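PDB 7AGM: N-acetylmuramoyl-L-alanine amidase from Mycolicibacterium smegmatis, which hydrolyses, as a zinc-dependent amidase, the bond between N-acetylmuramoyl groups and L-alanine in peptidoglycan. Local coordinates for residues 16-21 with 89-94; 51-56 with 79-84; 118-123 with 137-142; 147-152 with 208-213. One frame throughout, in Å; residues are numbered along the deposited sequence. Where two conformers were deposited one is given.

Interaction 1 (16-21 with 89-94). With ZN (zinc ion), chain C.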
loop_
_atom_site.group_PDB
_atom_site.type_symbol
_atom_site.label_atom_id
_atom_site.label_comp_id
_atom_site.label_asym_id
_atom_site.label_seq_id
_atom_site.Cartn_x
_atom_site.Cartn_y
_atom_site.Cartn_z
ATOM N N GLY A 16 -3.242 -3.766 3.864
ATOM C CA GLY A 16 -4.184 -2.942 4.604
ATOM C C GLY A 16 -5.264 -3.761 5.292
ATOM O O GLY A 16 -5.707 -4.803 4.791
ATOM N N HIS A 17 -5.667 -3.280 6.474
ATOM C CA HIS A 17 -6.809 -3.751 7.254
ATOM C C HIS A 17 -6.520 -5.069 7.956
ATOM O O HIS A 17 -5.392 -5.562 7.889
ATOM C CB HIS A 17 -8.089 -3.759 6.410
ATOM C CG HIS A 17 -8.305 -2.469 5.690
ATOM N ND1 HIS A 17 -8.830 -1.353 6.307
ATOM C CD2 HIS A 17 -8.010 -2.097 4.422
ATOM C CE1 HIS A 17 -8.870 -0.355 5.441
ATOM N NE2 HIS A 17 -8.369 -0.776 4.294
ATOM N N ASN A 18 -7.512 -5.621 8.659
ATOM C CA ASN A 18 -7.355 -6.847 9.431
ATOM C C ASN A 18 -8.288 -7.918 8.890
ATOM O O ASN A 18 -9.347 -7.616 8.335
ATOM C CB ASN A 18 -7.760 -6.669 10.903
ATOM C CG ASN A 18 -7.120 -5.472 11.566
ATOM O OD1 ASN A 18 -5.955 -5.149 11.333
ATOM N ND2 ASN A 18 -7.886 -4.815 12.431
ATOM N N GLY A 19 -7.909 -9.179 9.112
ATOM C CA GLY A 19 -8.783 -10.285 8.765
ATOM C C GLY A 19 -9.975 -10.440 9.686
ATOM O O GLY A 19 -10.935 -11.131 9.332
ATOM N N ALA A 20 -9.927 -9.826 10.867
ATOM C CA ALA A 20 -11.071 -9.779 11.761
ATOM C C ALA A 20 -10.968 -8.514 12.597
ATOM O O ALA A 20 -9.870 -8.011 12.850
ATOM C CB ALA A 20 -11.134 -11.013 12.662
ATOM N N ASN A 21 -12.122 -7.998 13.013
ATOM C CA ASN A 21 -12.180 -6.756 13.770
ATOM C C ASN A 21 -13.011 -6.945 15.030
ATOM O O ASN A 21 -13.921 -7.776 15.077
ATOM C CB ASN A 21 -12.766 -5.608 12.940
ATOM C CG ASN A 21 -11.891 -5.237 11.766
ATOM O OD1 ASN A 21 -10.919 -4.493 11.910
ATOM N ND2 ASN A 21 -12.230 -5.757 10.594
ATOM N N ASP A 89 -1.465 3.737 13.526
ATOM C CA ASP A 89 -0.244 4.332 14.065
ATOM C C ASP A 89 0.801 3.263 14.369
ATOM O O ASP A 89 2.000 3.473 14.134
ATOM C CB ASP A 89 -0.542 5.210 15.286
ATOM C CG ASP A 89 -1.122 4.434 16.461
ATOM O OD1 ASP A 89 -1.807 3.409 16.249
ATOM O OD2 ASP A 89 -0.923 4.883 17.610
ATOM N N GLU A 90 0.354 2.100 14.862
ATOM C CA GLU A 90 1.263 0.992 15.143
ATOM C C GLU A 90 1.929 0.470 13.872
ATOM O O GLU A 90 3.103 0.088 13.897
ATOM C CB GLU A 90 0.510 -0.130 15.868
ATOM C CG GLU A 90 0.019 0.262 17.261
ATOM C CD GLU A 90 -0.836 -0.811 17.950
ATOM O OE1 GLU A 90 -1.513 -1.606 17.261
ATOM O OE2 GLU A 90 -0.832 -0.850 19.199
ATOM N N ARG A 91 1.201 0.432 12.753
ATOM C CA ARG A 91 1.819 -0.007 11.503
ATOM C C ARG A 91 2.937 0.938 11.068
ATOM O O ARG A 91 3.976 0.493 10.556
ATOM C CB ARG A 91 0.756 -0.172 10.415
ATOM C CG ARG A 91 -0.269 -1.262 10.735
ATOM C CD ARG A 91 -1.398 -1.279 9.735
ATOM N NE ARG A 91 -2.418 -2.253 10.131
ATOM C CZ ARG A 91 -2.905 -3.227 9.361
ATOM N NH1 ARG A 91 -2.490 -3.378 8.108
ATOM N NH2 ARG A 91 -3.833 -4.048 9.846
ATOM N N ALA A 92 2.759 2.247 11.273
ATOM C CA ALA A 92 3.859 3.173 11.005
ATOM C C ALA A 92 5.018 2.961 11.975
ATOM O O ALA A 92 6.185 2.972 11.564
ATOM C CB ALA A 92 3.381 4.629 11.032
ATOM N N ALA A 93 4.717 2.728 13.257
ATOM C CA ALA A 93 5.777 2.486 14.237
ATOM C C ALA A 93 6.565 1.218 13.914
ATOM O O ALA A 93 7.797 1.198 14.028
ATOM C CB ALA A 93 5.189 2.415 15.646
ATOM N N MET A 94 5.875 0.154 13.495
ATOM C CA MET A 94 6.563 -1.069 13.086
ATOM C C MET A 94 7.484 -0.807 11.906
ATOM O O MET A 94 8.629 -1.272 11.886
ATOM C CB MET A 94 5.541 -2.136 12.710
ATOM C CG MET A 94 4.728 -2.656 13.872
ATOM S SD MET A 94 3.395 -3.725 13.264
ATOM C CE MET A 94 4.324 -5.187 12.793
HETATM ZN ZN ZN C . -7.874 0.272 2.529
HETATM O O HOH W 1 -9.862 1.038 2.771
HETATM O O HOH W 2 -7.929 2.232 3.588
HETATM O O HOH W 3 -8.447 1.410 0.891
#
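Gly16 and Arg91 have the nearest alpha carbons across this contact, with CA atoms 9.6 Å apart, so it is the long side chain of Arg91 rather than the backbone that joins helix 88-98 to the loop after strand 10-15. That side chain leaves the helix with CG beside the backbone N (chi1 -64°) and runs extended from CG to NE, which carries the guanidinium to the loop. Arg91 NH2 donates to His17 O at 2.9 Å with an N-H...O angle of 155°, yet it approaches from above the carbonyl plane. The same nitrogen lies 2.8 Å from Asn18 OD1, a weak bond bent to 115°, although OD1 lies in the guanidinium plane, at its edge. The loop is part of the zinc site of the amidase: His17 NE2 binds the metal at 2.1 Å, while His17 ND1 is hydrogen-bonded to Glu41 O. Arg91 therefore acts from the second shell, on the backbone of a zinc ligand. Asp14 forms a salt bridge with Arg91 NH1 and Pro86 O accepts from Arg91 NE, which fixes the guanidinium's rotation. Asn18 is held in turn by Asn21, whose OD1 accepts from Asn18 ND2 at 3.1 Å.

Interaction 2 (51-56 with 79-84). With ZN (zinc ion), chain C.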
loop_
_atom_site.group_PDB
_atom_site.type_symbol
_atom_site.label_atom_id
_atom_site.label_comp_id
_atom_site.label_asym_id
_atom_site.label_seq_id
_atom_site.Cartn_x
_atom_site.Cartn_y
_atom_site.Cartn_z
ATOM N N PRO A 51 -13.682 -9.306 0.417
ATOM C CA PRO A 51 -13.212 -8.167 1.218
ATOM C C PRO A 51 -11.824 -7.670 0.853
ATOM O O PRO A 51 -10.923 -8.428 0.480
ATOM C CB PRO A 51 -13.202 -8.736 2.643
ATOM C CG PRO A 51 -12.936 -10.195 2.464
ATOM C CD PRO A 51 -13.537 -10.592 1.128
ATOM N N GLU A 52 -11.673 -6.346 0.984
ATOM C CA GLU A 52 -10.379 -5.705 0.783
ATOM C C GLU A 52 -9.273 -6.400 1.569
ATOM O O GLU A 52 -8.170 -6.608 1.049
ATOM C CB GLU A 52 -10.452 -4.231 1.180
ATOM C CG GLU A 52 -9.118 -3.519 0.985
ATOM C CD GLU A 52 -9.151 -2.070 1.413
ATOM O OE1 GLU A 52 -10.237 -1.587 1.799
ATOM O OE2 GLU A 52 -8.086 -1.411 1.375
ATOM N N HIS A 53 -9.550 -6.786 2.819
ATOM C CA HIS A 53 -8.481 -7.333 3.648
ATOM C C HIS A 53 -7.913 -8.628 3.076
ATOM O O HIS A 53 -6.723 -8.904 3.250
ATOM C CB HIS A 53 -8.936 -7.495 5.102
ATOM C CG HIS A 53 -9.895 -8.625 5.332
ATOM N ND1 HIS A 53 -9.494 -9.942 5.425
ATOM C CD2 HIS A 53 -11.234 -8.626 5.538
ATOM C CE1 HIS A 53 -10.545 -10.708 5.659
ATOM N NE2 HIS A 53 -11.614 -9.933 5.737
ATOM N N SER A 54 -8.736 -9.427 2.384
ATOM C CA SER A 54 -8.217 -10.647 1.769
ATOM C C SER A 54 -7.451 -10.341 0.487
ATOM O O SER A 54 -6.412 -10.963 0.216
ATOM C CB SER A 54 -9.350 -11.636 1.504
ATOM O OG SER A 54 -9.958 -12.023 2.727
ATOM N N PHE A 55 -7.930 -9.371 -0.298
ATOM C CA PHE A 55 -7.186 -8.948 -1.478
ATOM C C PHE A 55 -5.802 -8.437 -1.099
ATOM O O PHE A 55 -4.798 -8.807 -1.724
ATOM C CB PHE A 55 -7.935 -7.853 -2.237
ATOM C CG PHE A 55 -7.070 -7.154 -3.248
ATOM C CD1 PHE A 55 -6.734 -7.775 -4.440
ATOM C CD2 PHE A 55 -6.549 -5.894 -2.987
ATOM C CE1 PHE A 55 -5.910 -7.154 -5.369
ATOM C CE2 PHE A 55 -5.730 -5.261 -3.909
ATOM C CZ PHE A 55 -5.408 -5.881 -5.103
ATOM N N THR A 56 -5.728 -7.553 -0.096
ATOM C CA THR A 56 -4.429 -6.980 0.244
ATOM C C THR A 56 -3.502 -8.043 0.813
ATOM O O THR A 56 -2.298 -8.042 0.533
ATOM C CB THR A 56 -4.584 -5.825 1.234
ATOM O OG1 THR A 56 -5.052 -6.324 2.495
ATOM C CG2 THR A 56 -5.543 -4.745 0.698
ATOM N N GLY A 79 0.382 -11.000 10.228
ATOM C CA GLY A 79 0.817 -12.351 9.940
ATOM C C GLY A 79 -0.290 -13.329 9.605
ATOM O O GLY A 79 -0.025 -14.526 9.454
ATOM N N ASN A 80 -1.524 -12.847 9.484
ATOM C CA ASN A 80 -2.648 -13.693 9.099
ATOM C C ASN A 80 -3.739 -12.813 8.502
ATOM O O ASN A 80 -3.634 -11.582 8.474
ATOM C CB ASN A 80 -3.192 -14.488 10.290
ATOM C CG ASN A 80 -3.703 -13.592 11.402
ATOM O OD1 ASN A 80 -4.610 -12.772 11.200
ATOM N ND2 ASN A 80 -3.131 -13.747 12.589
ATOM N N ASP A 81 -4.811 -13.461 8.053
ATOM C CA ASP A 81 -5.962 -12.791 7.465
ATOM C C ASP A 81 -7.253 -13.218 8.158
ATOM O O ASP A 81 -8.326 -13.191 7.554
ATOM C CB ASP A 81 -6.030 -13.047 5.958
ATOM C CG ASP A 81 -7.032 -12.154 5.257
ATOM O OD1 ASP A 81 -7.065 -10.954 5.586
ATOM O OD2 ASP A 81 -7.784 -12.650 4.386
ATOM N N ASN A 82 -7.173 -13.600 9.434
ATOM C CA ASN A 82 -8.375 -14.031 10.141
ATOM C C ASN A 82 -8.443 -13.537 11.583
ATOM O O ASN A 82 -9.287 -14.027 12.346
ATOM C CB ASN A 82 -8.545 -15.561 10.087
ATOM C CG ASN A 82 -7.454 -16.300 10.843
ATOM O OD1 ASN A 82 -6.409 -15.739 11.159
ATOM N ND2 ASN A 82 -7.700 -17.572 11.143
ATOM N N ALA A 83 -7.605 -12.583 11.980
ATOM C CA ALA A 83 -7.605 -12.089 13.349
ATOM C C ALA A 83 -7.260 -10.604 13.347
ATOM O O ALA A 83 -6.960 -10.013 12.304
ATOM C CB ALA A 83 -6.648 -12.912 14.219
ATOM N N LEU A 84 -7.304 -10.001 14.533
ATOM C CA LEU A 84 -6.996 -8.584 14.666
ATOM C C LEU A 84 -5.573 -8.295 14.200
ATOM O O LEU A 84 -4.666 -9.117 14.350
ATOM C CB LEU A 84 -7.154 -8.144 16.122
ATOM C CG LEU A 84 -8.578 -8.025 16.659
ATOM C CD1 LEU A 84 -8.550 -7.801 18.160
ATOM C CD2 LEU A 84 -9.309 -6.894 15.963
HETATM ZN ZN ZN C . -7.874 0.272 2.529
HETATM O O HOH W 1 -9.862 1.038 2.771
HETATM O O HOH W 2 -7.929 2.232 3.588
HETATM O O HOH W 3 -8.447 1.410 0.891
#
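Asp81 CG stands anti to its own backbone nitrogen (chi1 -168°), which sends the carboxylate across to the first turn of helix 52-69, while His53 holds its ring between backbone N and carbonyl carbon, bringing the ring, with its ND1 edge, to that carboxylate. His53 ND1 donates to Asp81 OD1 at 2.6 Å, nearly straight at 165°. The oxygen lies almost in the ring plane and is met on its syn side but from out of the carboxylate plane, the two planes being inclined by 55°. On the other carboxylate oxygen, Ser54 OG donates to the syn lone pair of Asp81 OD2 at 2.8 Å. Two consecutive helix residues thus hold both oxygens of one group and limit its rotation. Arg78 adds a salt bridge to Asp81 OD1 and also donates to His53 O, so its positive charge probably eases the 3.1 Å approach of the two acceptors His53 O and Asp81 OD1. The loop is shaped by an Asx turn in which Asn80 OD1 accepts from Asn82 N at 3.2 Å. One residue before His53, Glu52 binds zinc through OE2 at 2.0 Å. The arrangement is a His-carboxylate hydrogen bond beside the His-Glu-His zinc site of an Amidase_3 enzyme.

Interaction 3 (118-123 with 137-142)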
loop_
_atom_site.group_PDB
_atom_site.type_symbol
_atom_site.label_atom_id
_atom_site.label_comp_id
_atom_site.label_asym_id
_atom_site.label_seq_id
_atom_site.Cartn_x
_atom_site.Cartn_y
_atom_site.Cartn_z
ATOM N N PHE A 118 -5.707 2.455 -10.691
ATOM C CA PHE A 118 -4.883 2.581 -9.490
ATOM C C PHE A 118 -4.619 4.043 -9.134
ATOM O O PHE A 118 -4.649 4.940 -9.984
ATOM C CB PHE A 118 -3.536 1.861 -9.672
ATOM C CG PHE A 118 -2.571 2.599 -10.571
ATOM C CD1 PHE A 118 -1.750 3.608 -10.064
ATOM C CD2 PHE A 118 -2.495 2.304 -11.926
ATOM C CE1 PHE A 118 -0.882 4.305 -10.894
ATOM C CE2 PHE A 118 -1.624 2.999 -12.762
ATOM C CZ PHE A 118 -0.813 4.003 -12.236
ATOM N N HIS A 119 -4.313 4.276 -7.860
ATOM C CA HIS A 119 -3.678 5.531 -7.481
ATOM C C HIS A 119 -2.673 5.290 -6.363
ATOM O O HIS A 119 -2.839 4.387 -5.534
ATOM C CB HIS A 119 -4.670 6.705 -7.245
ATOM C CG HIS A 119 -5.643 6.506 -6.122
ATOM N ND1 HIS A 119 -6.626 5.538 -6.140
ATOM C CD2 HIS A 119 -5.828 7.203 -4.974
ATOM C CE1 HIS A 119 -7.348 5.624 -5.036
ATOM N NE2 HIS A 119 -6.885 6.628 -4.311
ATOM N N VAL A 120 -1.599 6.080 -6.392
ATOM C CA VAL A 120 -0.485 5.965 -5.455
ATOM C C VAL A 120 -0.512 7.192 -4.560
ATOM O O VAL A 120 -0.380 8.325 -5.043
ATOM C CB VAL A 120 0.870 5.832 -6.168
ATOM C CG1 VAL A 120 2.008 5.711 -5.137
ATOM C CG2 VAL A 120 0.867 4.627 -7.112
ATOM N N LEU A 121 -0.689 6.963 -3.261
ATOM C CA LEU A 121 -0.776 8.026 -2.270
ATOM C C LEU A 121 0.581 8.257 -1.622
ATOM O O LEU A 121 1.336 7.314 -1.364
ATOM C CB LEU A 121 -1.780 7.675 -1.171
ATOM C CG LEU A 121 -3.278 7.613 -1.496
ATOM C CD1 LEU A 121 -3.643 6.514 -2.505
ATOM C CD2 LEU A 121 -4.060 7.441 -0.201
ATOM N N TYR A 122 0.875 9.522 -1.331
ATOM C CA TYR A 122 2.088 9.861 -0.605
ATOM C C TYR A 122 1.811 11.066 0.282
ATOM O O TYR A 122 0.947 11.894 -0.018
ATOM C CB TYR A 122 3.269 10.110 -1.552
ATOM C CG TYR A 122 3.060 11.235 -2.543
ATOM C CD1 TYR A 122 2.357 11.030 -3.726
ATOM C CD2 TYR A 122 3.582 12.510 -2.299
ATOM C CE1 TYR A 122 2.173 12.069 -4.635
ATOM C CE2 TYR A 122 3.412 13.541 -3.195
ATOM C CZ TYR A 122 2.707 13.324 -4.360
ATOM O OH TYR A 122 2.556 14.385 -5.227
ATOM N N SER A 123 2.557 11.154 1.381
ATOM C CA SER A 123 2.339 12.215 2.356
ATOM C C SER A 123 2.647 13.581 1.762
ATOM O O SER A 123 3.742 13.822 1.246
ATOM C CB SER A 123 3.220 11.991 3.583
ATOM O OG SER A 123 2.960 13.002 4.546
ATOM N N GLN A 137 9.759 10.645 -5.096
ATOM C CA GLN A 137 10.366 9.878 -6.176
ATOM C C GLN A 137 9.812 8.457 -6.219
ATOM O O GLN A 137 9.531 7.920 -7.302
ATOM C CB GLN A 137 11.885 9.868 -6.014
ATOM C CG GLN A 137 12.503 11.264 -6.131
ATOM C CD GLN A 137 13.934 11.325 -5.631
ATOM O OE1 GLN A 137 14.504 10.317 -5.215
ATOM N NE2 GLN A 137 14.519 12.515 -5.666
ATOM N N PHE A 138 9.658 7.828 -5.052
ATOM C CA PHE A 138 9.093 6.481 -4.986
ATOM C C PHE A 138 7.685 6.464 -5.571
ATOM O O PHE A 138 7.346 5.579 -6.369
ATOM C CB PHE A 138 9.075 6.056 -3.516
ATOM C CG PHE A 138 8.815 4.579 -3.273
ATOM C CD1 PHE A 138 8.767 3.644 -4.313
ATOM C CD2 PHE A 138 8.616 4.133 -1.972
ATOM C CE1 PHE A 138 8.529 2.282 -4.045
ATOM C CE2 PHE A 138 8.365 2.783 -1.700
ATOM C CZ PHE A 138 8.330 1.860 -2.744
ATOM N N ALA A 139 6.857 7.454 -5.211
ATOM C CA ALA A 139 5.500 7.502 -5.745
ATOM C C ALA A 139 5.515 7.543 -7.269
ATOM O O ALA A 139 4.738 6.840 -7.923
ATOM C CB ALA A 139 4.736 8.692 -5.167
ATOM N N LYS A 140 6.432 8.321 -7.848
ATOM C CA LYS A 140 6.496 8.430 -9.301
ATOM C C LYS A 140 6.959 7.125 -9.940
ATOM O O LYS A 140 6.389 6.689 -10.946
ATOM C CB LYS A 140 7.406 9.594 -9.696
ATOM C CG LYS A 140 6.918 10.948 -9.201
ATOM C CD LYS A 140 7.819 12.079 -9.675
ATOM C CE LYS A 140 7.295 13.427 -9.208
ATOM N NZ LYS A 140 8.133 14.556 -9.695
ATOM N N VAL A 141 7.990 6.485 -9.374
ATOM C CA VAL A 141 8.454 5.211 -9.921
ATOM C C VAL A 141 7.346 4.166 -9.838
ATOM O O VAL A 141 7.106 3.403 -10.788
ATOM C CB VAL A 141 9.722 4.744 -9.180
ATOM C CG1 VAL A 141 10.129 3.356 -9.651
ATOM C CG2 VAL A 141 10.877 5.744 -9.355
ATOM N N MET A 142 6.651 4.117 -8.701
ATOM C CA MET A 142 5.572 3.148 -8.528
ATOM C C MET A 142 4.440 3.404 -9.517
ATOM O O MET A 142 3.950 2.479 -10.180
ATOM C CB MET A 142 5.055 3.213 -7.093
ATOM C CG MET A 142 3.927 2.224 -6.804
ATOM S SD MET A 142 4.434 0.493 -6.878
ATOM C CE MET A 142 5.326 0.340 -5.330
#
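Ala139 and Val120, the residues with most surface buried here, join helix 134-148 to strand 119-123, which runs antiparallel to its neighbour 178-185 in the mixed central sheet of this alpha/beta amidase fold. The short axes run almost exactly antiparallel, at 177°, and approach to 8.6 Å, close for a helix lying on a sheet. An alanine at the meeting point fits that spacing: the CA atoms of Val120 and Ala139 are 6.2 Å apart. Val120 points toward the helix and divides its methyls between two residues about one helical turn apart. CG1, anti to the backbone N (chi1 -180°), lies against Ala139 at 4.0 Å from both its CA and CB, whereas CG2 reaches Met142 CG. Met142 crosses Val120 at about a right angle; its chain bends at chi2 and chi3, so the methylene does the touching while the sulfur leads away, and the same side chain packs on Val181 of strand 178-185. Leu146, a turn further along, also meets Val120. All the contacts between the segments are apolar, and Val120, Ala139 and Met142 are all buried. Two residues along the strand from Val120, Tyr122 also faces the helix and places its ring obliquely against the Ala139 methyl, Tyr122 CD1 lying 3.6 Å from Ala139 CB.

Interaction 4 (147-152 with 208-213)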
loop_
_atom_site.group_PDB
_atom_site.type_symbol
_atom_site.label_atom_id
_atom_site.label_comp_id
_atom_site.label_asym_id
_atom_site.label_seq_id
_atom_site.Cartn_x
_atom_site.Cartn_y
_atom_site.Cartn_z
ATOM N N ALA A 147 1.477 1.803 -14.344
ATOM C CA ALA A 147 0.943 2.204 -15.642
ATOM C C ALA A 147 1.625 1.475 -16.793
ATOM O O ALA A 147 0.973 1.155 -17.797
ATOM C CB ALA A 147 1.065 3.718 -15.811
ATOM N N ALA A 148 2.925 1.190 -16.663
ATOM C CA ALA A 148 3.627 0.462 -17.714
ATOM C C ALA A 148 3.094 -0.954 -17.846
ATOM O O ALA A 148 3.143 -1.533 -18.937
ATOM C CB ALA A 148 5.132 0.436 -17.430
ATOM N N SER A 149 2.569 -1.510 -16.755
ATOM C CA SER A 149 2.006 -2.853 -16.720
ATOM C C SER A 149 0.604 -2.924 -17.314
ATOM O O SER A 149 0.014 -4.010 -17.332
ATOM C CB SER A 149 1.998 -3.378 -15.280
ATOM O OG SER A 149 3.304 -3.387 -14.714
ATOM N N GLY A 150 0.060 -1.809 -17.798
ATOM C CA GLY A 150 -1.238 -1.803 -18.439
ATOM C C GLY A 150 -2.404 -1.576 -17.507
ATOM O O GLY A 150 -3.547 -1.515 -17.976
ATOM N N ILE A 151 -2.158 -1.452 -16.206
ATOM C CA ILE A 151 -3.208 -1.115 -15.251
ATOM C C ILE A 151 -3.476 0.376 -15.410
ATOM O O ILE A 151 -2.549 1.180 -15.255
ATOM C CB ILE A 151 -2.779 -1.445 -13.816
ATOM C CG1 ILE A 151 -2.346 -2.907 -13.708
ATOM C CG2 ILE A 151 -3.903 -1.125 -12.836
ATOM C CD1 ILE A 151 -1.522 -3.184 -12.477
ATOM N N PRO A 152 -4.699 0.798 -15.714
ATOM C CA PRO A 152 -4.932 2.220 -15.976
ATOM C C PRO A 152 -4.830 3.025 -14.693
ATOM O O PRO A 152 -5.239 2.559 -13.624
ATOM C CB PRO A 152 -6.364 2.248 -16.530
ATOM C CG PRO A 152 -7.013 1.050 -15.949
ATOM C CD PRO A 152 -5.935 -0.003 -15.847
ATOM N N ILE A 208 3.656 -4.044 -8.670
ATOM C CA ILE A 208 4.157 -3.435 -7.442
ATOM C C ILE A 208 5.629 -3.781 -7.227
ATOM O O ILE A 208 6.436 -2.919 -6.855
ATOM C CB ILE A 208 3.264 -3.829 -6.249
ATOM C CG1 ILE A 208 1.863 -3.228 -6.439
ATOM C CG2 ILE A 208 3.923 -3.410 -4.919
ATOM C CD1 ILE A 208 0.830 -3.723 -5.426
ATOM N N VAL A 209 6.005 -5.041 -7.483
ATOM C CA VAL A 209 7.400 -5.454 -7.340
ATOM C C VAL A 209 8.308 -4.662 -8.273
ATOM O O VAL A 209 9.401 -4.234 -7.877
ATOM C CB VAL A 209 7.536 -6.977 -7.550
ATOM C CG1 VAL A 209 8.997 -7.371 -7.667
ATOM C CG2 VAL A 209 6.878 -7.729 -6.404
ATOM N N ARG A 210 7.876 -4.436 -9.517
ATOM C CA ARG A 210 8.677 -3.620 -10.430
ATOM C C ARG A 210 8.861 -2.210 -9.886
ATOM O O ARG A 210 9.952 -1.635 -9.981
ATOM C CB ARG A 210 8.031 -3.575 -11.815
ATOM C CG ARG A 210 8.104 -4.888 -12.576
ATOM C CD ARG A 210 7.337 -4.815 -13.890
ATOM N NE ARG A 210 7.942 -3.874 -14.829
ATOM C CZ ARG A 210 7.421 -3.548 -16.009
ATOM N NH1 ARG A 210 6.273 -4.084 -16.405
ATOM N NH2 ARG A 210 8.049 -2.682 -16.795
ATOM N N GLY A 211 7.801 -1.634 -9.316
ATOM C CA GLY A 211 7.932 -0.331 -8.672
ATOM C C GLY A 211 8.923 -0.340 -7.521
ATOM O O GLY A 211 9.748 0.571 -7.384
ATOM N N ILE A 212 8.835 -1.353 -6.655
ATOM C CA ILE A 212 9.740 -1.450 -5.509
ATOM C C ILE A 212 11.177 -1.623 -5.976
ATOM O O ILE A 212 12.084 -0.910 -5.523
ATOM C CB ILE A 212 9.308 -2.590 -4.567
ATOM C CG1 ILE A 212 7.931 -2.283 -3.980
ATOM C CG2 ILE A 212 10.365 -2.806 -3.474
ATOM C CD1 ILE A 212 7.374 -3.431 -3.127
ATOM N N ALA A 213 11.409 -2.577 -6.885
ATOM C CA ALA A 213 12.764 -2.855 -7.350
ATOM C C ALA A 213 13.358 -1.653 -8.071
ATOM O O ALA A 213 14.545 -1.339 -7.896
ATOM C CB ALA A 213 12.766 -4.084 -8.258
#
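A Schellman motif ends helix 134-148, and the contact forms where this C-terminal turn meets the flank of helix 198-219 at the protein surface. Gly150 leaves the helix with positive phi (90°), and Gly150 N donates back to Ala147 O at 3.1 Å, one of the motif's two bonds into the last turn. At this cap Ala148 and Ser149 point toward the second helix, where, within 208-213, Arg210 is the residue that meets them. The backbones stay well apart, the CA atoms of Ser149 and Arg210 being 9.2 Å from each other, and the arginine spans the gap. Its CG sits beside the backbone N and the chain bends at chi3 (66°), which turns the guanidinium toward the helix end. Only 96 Å² is buried between the segments, and both Ala148 and Arg210 remain exposed, so the contact is a small one at the surface. Ser149 OG is already hydrogen-bonded to Gln145 O, one turn back in its own helix, and its side chain also touches Ala207. Ile151, just past the cap, packs on Lys203, Tyr204 and Ala207 of helix 198-219. Arg210 meets the cap obliquely: NH1 lies 3.5 Å from Ser149 OG, and NH2 lies 4.3 Å from the Ala148 CB methyl.

Interactions 1 and 2 converge on one zinc ion, to which they contribute His17 and Glu52, and their centres lie about 10 Å apart. They touch directly, with a probable hydrogen bond between Gly16 O and Thr56 OG1 (2.8 Å). Both are polar, but interaction 1 is largely buried whereas interaction 2 lies nearer the surface. Interactions 3 and 4 share helix 134-148 and touch where Phe118 N probably bonds to Pro152 O; interaction 3 is buried and interaction 4 lies at the surface. Along that helix the chemistry changes: aliphatic and aromatic groups pack against the sheet in 3, while an arginine reaches the exposed cap in 4. Interactions 1 and 3 fall on opposite sides of the chain's centre.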